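PDB 6N39: dephospho-CoA kinase from Mycobacterium paratuberculosis, which probably catalyses the ATP-dependent phosphorylation of the 3'-hydroxyl of dephospho-CoA, the last step of coenzyme A biosynthesis. Local coordinates for residues A[121-126]-A[133-138]; A[274-279]-A[283-288]. All blocks are in the same frame, centred on the assembly; numbering follows the deposited sequence.

Contact 1: residues A[121-126]-A[133-138]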
ATOM      1  N   PRO A 121       4.217  -1.490  16.635  1.00 61.51           N
ATOM      2  CA  PRO A 121       4.527  -2.912  16.858  1.00 64.13           C
ATOM      3  C   PRO A 121       3.377  -3.864  16.548  1.00 57.76           C
ATOM      4  O   PRO A 121       3.650  -5.023  16.213  1.00 54.88           O
ATOM      5  CB  PRO A 121       4.920  -2.963  18.344  1.00 76.45           C
ATOM      6  CG  PRO A 121       4.362  -1.699  18.945  1.00 78.27           C
ATOM      7  CD  PRO A 121       4.400  -0.676  17.848  1.00 67.69           C
ATOM      8  N   LEU A 122       2.115  -3.431  16.637  1.00 54.77           N
ATOM      9  CA  LEU A 122       0.978  -4.289  16.318  1.00 50.43           C
ATOM     10  C   LEU A 122       0.386  -3.976  14.944  1.00 50.07           C
ATOM     11  O   LEU A 122      -0.802  -4.221  14.702  1.00 50.40           O
ATOM     12  CB  LEU A 122      -0.091  -4.192  17.410  1.00 50.05           C
ATOM     13  CG  LEU A 122       0.365  -4.783  18.749  1.00 58.93           C
ATOM     14  CD1 LEU A 122      -0.724  -4.699  19.820  1.00 60.85           C
ATOM     15  CD2 LEU A 122       0.809  -6.223  18.562  1.00 62.52           C
ATOM     16  N   LEU A 123       1.207  -3.450  14.033  1.00 44.33           N
ATOM     17  CA  LEU A 123       0.716  -3.083  12.706  1.00 42.65           C
ATOM     18  C   LEU A 123       0.052  -4.267  12.010  1.00 44.22           C
ATOM     19  O   LEU A 123      -1.073  -4.160  11.511  1.00 44.18           O
ATOM     20  CB  LEU A 123       1.874  -2.534  11.865  1.00 39.63           C
ATOM     21  CG  LEU A 123       1.604  -1.983  10.458  1.00 44.16           C
ATOM     22  CD1 LEU A 123       2.686  -0.988  10.105  1.00 46.25           C
ATOM     23  CD2 LEU A 123       1.591  -3.076   9.406  1.00 43.38           C
ATOM     24  N   VAL A 124       0.739  -5.409  11.977  1.00 48.69           N
ATOM     25  CA  VAL A 124       0.223  -6.574  11.267  1.00 45.01           C
ATOM     26  C   VAL A 124      -0.964  -7.176  12.014  1.00 50.40           C
ATOM     27  O   VAL A 124      -1.995  -7.499  11.412  1.00 46.29           O
ATOM     28  CB  VAL A 124       1.345  -7.607  11.054  1.00 45.53           C
ATOM     29  CG1 VAL A 124       0.811  -8.841  10.360  1.00 46.24           C
ATOM     30  CG2 VAL A 124       2.496  -6.995  10.247  1.00 45.68           C
ATOM     31  N   GLU A 125      -0.852  -7.305  13.341  1.00 48.45           N
ATOM     32  CA  GLU A 125      -1.890  -7.995  14.099  1.00 51.58           C
ATOM     33  C   GLU A 125      -3.234  -7.283  14.024  1.00 52.21           C
ATOM     34  O   GLU A 125      -4.280  -7.925  14.169  1.00 47.60           O
ATOM     35  CB  GLU A 125      -1.478  -8.146  15.565  1.00 52.37           C
ATOM     36  CG  GLU A 125      -0.347  -9.128  15.798  1.00 56.64           C
ATOM     37  CD  GLU A 125       1.045  -8.542  15.579  1.00 62.16           C
ATOM     38  OE1 GLU A 125       1.183  -7.399  15.065  1.00 56.17           O
ATOM     39  OE2 GLU A 125       2.018  -9.249  15.925  1.00 62.70           O
ATOM     40  N   SER A 126      -3.237  -5.966  13.833  1.00 45.83           N
ATOM     41  CA  SER A 126      -4.483  -5.216  13.874  1.00 54.79           C
ATOM     42  C   SER A 126      -4.902  -4.702  12.498  1.00 43.61           C
ATOM     43  O   SER A 126      -5.887  -3.968  12.391  1.00 48.67           O
ATOM     44  CB  SER A 126      -4.367  -4.067  14.878  1.00 60.66           C
ATOM     45  OG  SER A 126      -3.317  -3.204  14.498  1.00 68.20           O
ATOM     46  N   PRO A 133       1.162   4.464   2.764  1.00 34.70           N
ATOM     47  CA  PRO A 133       1.611   4.334   1.365  1.00 32.70           C
ATOM     48  C   PRO A 133       2.733   3.316   1.175  1.00 34.30           C
ATOM     49  O   PRO A 133       3.000   2.915   0.034  1.00 29.01           O
ATOM     50  CB  PRO A 133       2.093   5.753   1.002  1.00 36.28           C
ATOM     51  CG  PRO A 133       2.197   6.506   2.286  1.00 41.69           C
ATOM     52  CD  PRO A 133       1.346   5.814   3.326  1.00 30.86           C
ATOM     53  N   LEU A 134       3.384   2.883   2.252  1.00 30.63           N
ATOM     54  CA  LEU A 134       4.515   1.971   2.175  1.00 31.15           C
ATOM     55  C   LEU A 134       4.747   1.386   3.564  1.00 31.96           C
ATOM     56  O   LEU A 134       4.731   2.118   4.549  1.00 34.31           O
ATOM     57  CB  LEU A 134       5.767   2.706   1.703  1.00 31.46           C
ATOM     58  CG  LEU A 134       7.007   1.894   1.366  1.00 36.21           C
ATOM     59  CD1 LEU A 134       6.825   1.206   0.024  1.00 29.84           C
ATOM     60  CD2 LEU A 134       8.210   2.826   1.339  1.00 38.01           C
ATOM     61  N   VAL A 135       4.976   0.078   3.632  1.00 29.17           N
ATOM     62  CA  VAL A 135       5.209  -0.614   4.891  1.00 32.34           C
ATOM     63  C   VAL A 135       6.518  -1.393   4.786  1.00 32.83           C
ATOM     64  O   VAL A 135       6.722  -2.152   3.826  1.00 34.15           O
ATOM     65  CB  VAL A 135       4.031  -1.548   5.252  1.00 34.03           C
ATOM     66  CG1 VAL A 135       4.327  -2.344   6.520  1.00 31.94           C
ATOM     67  CG2 VAL A 135       2.723  -0.739   5.457  1.00 32.02           C
ATOM     68  N   VAL A 136       7.400  -1.193   5.768  1.00 30.88           N
ATOM     69  CA  VAL A 136       8.668  -1.912   5.886  1.00 34.87           C
ATOM     70  C   VAL A 136       8.579  -2.848   7.083  1.00 36.69           C
ATOM     71  O   VAL A 136       8.222  -2.424   8.190  1.00 38.33           O
ATOM     72  CB  VAL A 136       9.856  -0.950   6.057  1.00 39.48           C
ATOM     73  CG1 VAL A 136      11.177  -1.734   6.105  1.00 34.86           C
ATOM     74  CG2 VAL A 136       9.882   0.030   4.938  1.00 36.02           C
ATOM     75  N   ILE A 137       8.898  -4.115   6.876  1.00 34.77           N
ATOM     76  CA  ILE A 137       8.897  -5.067   7.979  1.00 38.12           C
ATOM     77  C   ILE A 137      10.250  -5.751   8.013  1.00 40.01           C
ATOM     78  O   ILE A 137      10.730  -6.232   6.980  1.00 39.49           O
ATOM     79  CB  ILE A 137       7.751  -6.085   7.854  1.00 37.69           C
ATOM     80  CG1 ILE A 137       6.428  -5.328   7.672  1.00 39.02           C
ATOM     81  CG2 ILE A 137       7.712  -6.973   9.083  1.00 40.79           C
ATOM     82  CD1 ILE A 137       5.192  -6.168   7.784  1.00 33.97           C
ATOM     83  N   VAL A 138      10.881  -5.761   9.191  1.00 39.35           N
ATOM     84  CA  VAL A 138      12.173  -6.405   9.377  1.00 41.11           C
ATOM     85  C   VAL A 138      11.927  -7.792   9.949  1.00 47.37           C
ATOM     86  O   VAL A 138      10.989  -7.995  10.732  1.00 45.94           O
ATOM     87  CB  VAL A 138      13.103  -5.560  10.276  1.00 44.11           C
ATOM     88  CG1 VAL A 138      12.517  -5.359  11.665  1.00 44.17           C
ATOM     89  CG2 VAL A 138      14.455  -6.198  10.373  1.00 42.19           C
TER

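Contact 2: residues A[274-279]-A[283-288]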
ATOM      1  N   ILE A 274     -10.619   1.942  -9.651  1.00 29.99           N
ATOM      2  CA  ILE A 274     -11.574   2.410  -8.653  1.00 28.14           C
ATOM      3  C   ILE A 274     -12.844   2.824  -9.384  1.00 31.01           C
ATOM      4  O   ILE A 274     -12.805   3.709 -10.259  1.00 29.63           O
ATOM      5  CB  ILE A 274     -11.007   3.592  -7.850  1.00 29.54           C
ATOM      6  CG1 ILE A 274      -9.678   3.217  -7.170  1.00 27.78           C
ATOM      7  CG2 ILE A 274     -12.039   4.077  -6.835  1.00 26.53           C
ATOM      8  CD1 ILE A 274      -8.996   4.424  -6.496  1.00 26.36           C
ATOM      9  N   THR A 275     -13.969   2.193  -9.033  1.00 28.52           N
ATOM     10  CA  THR A 275     -15.267   2.574  -9.565  1.00 30.25           C
ATOM     11  C   THR A 275     -15.895   3.620  -8.651  1.00 35.23           C
ATOM     12  O   THR A 275     -15.999   3.398  -7.441  1.00 28.90           O
ATOM     13  CB  THR A 275     -16.187   1.348  -9.688  1.00 29.89           C
ATOM     14  OG1 THR A 275     -15.654   0.435 -10.657  1.00 29.28           O
ATOM     15  CG2 THR A 275     -17.566   1.763 -10.139  1.00 28.25           C
ATOM     16  N   VAL A 276     -16.294   4.762  -9.221  1.00 30.09           N
ATOM     17  CA  VAL A 276     -16.915   5.844  -8.458  1.00 32.17           C
ATOM     18  C   VAL A 276     -18.293   6.110  -9.036  1.00 30.70           C
ATOM     19  O   VAL A 276     -18.672   5.568 -10.073  1.00 32.30           O
ATOM     20  CB  VAL A 276     -16.070   7.139  -8.452  1.00 28.76           C
ATOM     21  CG1 VAL A 276     -14.708   6.884  -7.796  1.00 30.11           C
ATOM     22  CG2 VAL A 276     -15.878   7.671  -9.895  1.00 25.04           C
ATOM     23  N   GLU A 277     -19.049   6.975  -8.358  1.00 33.36           N
ATOM     24  CA  GLU A 277     -20.406   7.222  -8.824  1.00 35.03           C
ATOM     25  C   GLU A 277     -20.500   8.365  -9.830  1.00 36.15           C
ATOM     26  O   GLU A 277     -21.520   8.462 -10.519  1.00 35.35           O
ATOM     27  CB  GLU A 277     -21.337   7.486  -7.640  1.00 42.33           C
ATOM     28  CG  GLU A 277     -21.434   8.915  -7.205  1.00 59.45           C
ATOM     29  CD  GLU A 277     -22.384   9.096  -6.032  1.00 75.93           C
ATOM     30  OE1 GLU A 277     -22.179  10.048  -5.245  1.00 86.46           O
ATOM     31  OE2 GLU A 277     -23.328   8.283  -5.896  1.00 75.41           O
ATOM     32  N   SER A 278     -19.463   9.197  -9.959  1.00 30.15           N
ATOM     33  CA  SER A 278     -19.478  10.361 -10.846  1.00 36.33           C
ATOM     34  C   SER A 278     -18.049  10.869 -11.011  1.00 40.66           C
ATOM     35  O   SER A 278     -17.158  10.526 -10.230  1.00 36.29           O
ATOM     36  CB  SER A 278     -20.349  11.483 -10.276  1.00 37.13           C
ATOM     37  OG  SER A 278     -19.665  12.024  -9.152  1.00 37.83           O
ATOM     38  N   LEU A 279     -17.846  11.737 -12.007  1.00 34.11           N
ATOM     39  CA  LEU A 279     -16.528  12.352 -12.152  1.00 33.09           C
ATOM     40  C   LEU A 279     -16.255  13.376 -11.046  1.00 34.79           C
ATOM     41  O   LEU A 279     -15.095  13.580 -10.676  1.00 32.78           O
ATOM     42  CB  LEU A 279     -16.386  12.996 -13.538  1.00 35.53           C
ATOM     43  CG  LEU A 279     -16.322  12.062 -14.763  1.00 33.94           C
ATOM     44  CD1 LEU A 279     -16.367  12.835 -16.060  1.00 39.60           C
ATOM     45  CD2 LEU A 279     -15.072  11.192 -14.715  1.00 32.42           C
ATOM     46  N   ASP A 283     -12.920  13.564  -8.751  1.00 30.90           N
ATOM     47  CA  ASP A 283     -12.118  14.761  -8.532  1.00 34.65           C
ATOM     48  C   ASP A 283     -11.915  15.024  -7.043  1.00 42.27           C
ATOM     49  O   ASP A 283     -10.893  15.601  -6.650  1.00 42.71           O
ATOM     50  CB  ASP A 283     -12.766  15.963  -9.237  1.00 33.26           C
ATOM     51  CG  ASP A 283     -12.520  15.946 -10.755  1.00 38.14           C
ATOM     52  OD1 ASP A 283     -11.571  15.267 -11.205  1.00 36.51           O
ATOM     53  OD2 ASP A 283     -13.249  16.617 -11.501  1.00 36.97           O
ATOM     54  N   GLU A 284     -12.859  14.586  -6.201  1.00 32.35           N
ATOM     55  CA  GLU A 284     -12.637  14.660  -4.757  1.00 32.85           C
ATOM     56  C   GLU A 284     -11.510  13.736  -4.301  1.00 32.94           C
ATOM     57  O   GLU A 284     -11.004  13.890  -3.183  1.00 31.80           O
ATOM     58  CB  GLU A 284     -13.923  14.303  -3.994  1.00 34.79           C
ATOM     59  CG  GLU A 284     -15.044  15.327  -4.108  1.00 38.51           C
ATOM     60  CD  GLU A 284     -16.320  14.902  -3.362  1.00 44.31           C
ATOM     61  OE1 GLU A 284     -16.331  13.832  -2.702  1.00 45.91           O
ATOM     62  OE2 GLU A 284     -17.313  15.643  -3.442  1.00 47.16           O
ATOM     63  N   LEU A 285     -11.137  12.752  -5.115  1.00 31.09           N
ATOM     64  CA  LEU A 285     -10.085  11.833  -4.660  1.00 33.84           C
ATOM     65  C   LEU A 285      -8.635  12.346  -4.806  1.00 38.80           C
ATOM     66  O   LEU A 285      -7.703  11.613  -4.448  1.00 30.57           O
ATOM     67  CB  LEU A 285     -10.214  10.499  -5.395  1.00 28.51           C
ATOM     68  CG  LEU A 285     -11.417   9.667  -4.918  1.00 31.00           C
ATOM     69  CD1 LEU A 285     -11.617   8.454  -5.831  1.00 27.31           C
ATOM     70  CD2 LEU A 285     -11.200   9.199  -3.486  1.00 30.01           C
ATOM     71  N   VAL A 286      -8.386  13.563  -5.295  1.00 33.08           N
ATOM     72  CA  VAL A 286      -7.011  13.945  -5.649  1.00 31.83           C
ATOM     73  C   VAL A 286      -6.112  13.975  -4.416  1.00 33.83           C
ATOM     74  O   VAL A 286      -5.033  13.368  -4.394  1.00 33.32           O
ATOM     75  CB  VAL A 286      -6.991  15.299  -6.384  1.00 42.66           C
ATOM     76  CG1 VAL A 286      -5.564  15.860  -6.457  1.00 40.52           C
ATOM     77  CG2 VAL A 286      -7.583  15.147  -7.774  1.00 34.84           C
ATOM     78  N   GLU A 287      -6.533  14.685  -3.371  1.00 30.76           N
ATOM     79  CA  GLU A 287      -5.676  14.795  -2.189  1.00 36.99           C
ATOM     80  C   GLU A 287      -5.519  13.472  -1.441  1.00 34.01           C
ATOM     81  O   GLU A 287      -4.385  13.139  -1.049  1.00 35.25           O
ATOM     82  CB  GLU A 287      -6.196  15.897  -1.259  1.00 38.97           C
ATOM     83  CG  GLU A 287      -6.009  17.313  -1.802  1.00 63.55           C
ATOM     84  CD  GLU A 287      -4.562  17.619  -2.178  1.00 78.86           C
ATOM     85  OE1 GLU A 287      -4.270  17.732  -3.390  1.00 81.42           O
ATOM     86  OE2 GLU A 287      -3.716  17.740  -1.262  1.00 85.76           O
ATOM     87  N   PRO A 288      -6.573  12.696  -1.173  1.00 33.95           N
ATOM     88  CA  PRO A 288      -6.330  11.446  -0.430  1.00 37.69           C
ATOM     89  C   PRO A 288      -5.530  10.431  -1.238  1.00 34.53           C
ATOM     90  O   PRO A 288      -4.745   9.681  -0.651  1.00 33.47           O
ATOM     91  CB  PRO A 288      -7.736  10.938  -0.063  1.00 38.59           C
ATOM     92  CG  PRO A 288      -8.712  11.754  -0.828  1.00 37.02           C
ATOM     93  CD  PRO A 288      -8.013  13.005  -1.315  1.00 36.12           C
TER

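Contact 1: residues A[121-126]-A[133-138]
Leu123 stands opposite Val135 and Val124 opposite Ile137, with CA-CA separations of 9.3 Å and 9.4 Å, so only side chains bridge the two backbones and no hydrogen bond crosses. The site belongs to the P-loop kinase core, a parallel sheet of strand order 2-3-1-4-5. Residues 121-126 form a turn beyond strand 115-119, with 123-125 in helical conformation. Strand 135-139 is the next strand in the chain, but it lies two places away in the sheet, with strand 10-16 between. From Val135 onward the strand alternates: Val135 and Ile137 point toward the turn, while Val136 points away and packs on Ile12 and Ile179.

Leu123 has its CG anti to the backbone N (chi1 -176°), which directs the fork toward Val135. CD2 lies 4.0 Å and CD1 4.2 Å from Val135 CG1, so one valine methyl meets the forked leucine end as the two side chains pass in opposite directions. The second pair meets methyl to methyl: Val124 CG2, the branch beside its own backbone N, lies 3.7 Å from Ile137 CD1, the far end of the isoleucine. Thr15 of the intervening strand touches Leu123, Val124 and Ile137, and Arg173 of helix 170-176 touches both Val124 and Ile137. The side chain of Ile137 is also about 7 Å from that of Ala20, predicted to bind ATP, which places this apolar patch close to the probable nucleotide site.

On the far side of the turn, Leu122 O accepts two hydrogen bonds from one residue, 3.1 Å from Ser126 N and 2.7 Å from Ser126 OG. The two donors approach from opposite faces of the carbonyl plane, the hydroxyl tilted 33° from it.

Contact 2: residues A[274-279]-A[283-288]
Leu279, Leu285 and Asp283 bury the most surface where strand 270-276 leads, through Glu277 and Ser278, into helix 279-284. Leu279 contributes largely through its backbone: its O accepts a hydrogen bond from Asp283 N at 2.9 Å, with an angle of 148° at the hydrogen, and the CA atoms of Leu279 and Asp283 are 6.2 Å apart. This i to i+4 bond closes the first turn of the helix. Ser278 precedes it as N-cap, its OG bonded to Ala281 N. The Leu279 side chain leans instead on Val345 of strand 339-345.

Asp283 sits beside the same carbonyl, its CG 3.5 Å from Leu279 O; salt bridges from Asp283 OD1 to Arg328 NE and Arg296 NH1 probably offset the closeness of the two oxygen-bearing groups. These bridges link the helix to Arg328 at the start of strand 328-331 and to Arg296, past helix 286-291.

Leu285 makes the apolar link. Its CG lies beside its own backbone N, anti to the carbonyl carbon (chi1 -73°), and its CD1 comes within 4.0 Å of Val276 CG1. The leucine and valine side chains run antiparallel past one another, while Ser243 and Arg246 also touch Leu285. Val276 rests on Ile343 of the neighbouring strand as well. Leu285 lies at the junction of helix 279-284 and helix 286-291.

Together these features make a beta-alpha unit of the GrpB-like UPF0157 region: a strand end, an N-capped helix, and a leucine returned onto the mixed sheet.

In the fold
The chain begins in the P-loop kinase fold, where contact 1 closes the connection from strand 115-119 to strand 135-139, with residues 127-132 between its two segments. After strand 179-182 the chain runs into the long helix 187-210, within which the UPF0157 region begins. There contact 2 spans residues 280-282, within helix 279-284, and joins the end of strand 270-276 to the helices that follow. The two are in series, neither nested nor crossing; the centres of contacts 1 and 2 lie about 27 Å apart, and they do not touch. Leu134, within 133-138, touches Asp334 of the UPF0157 region, which is involved in proper folding of the full-length enzyme.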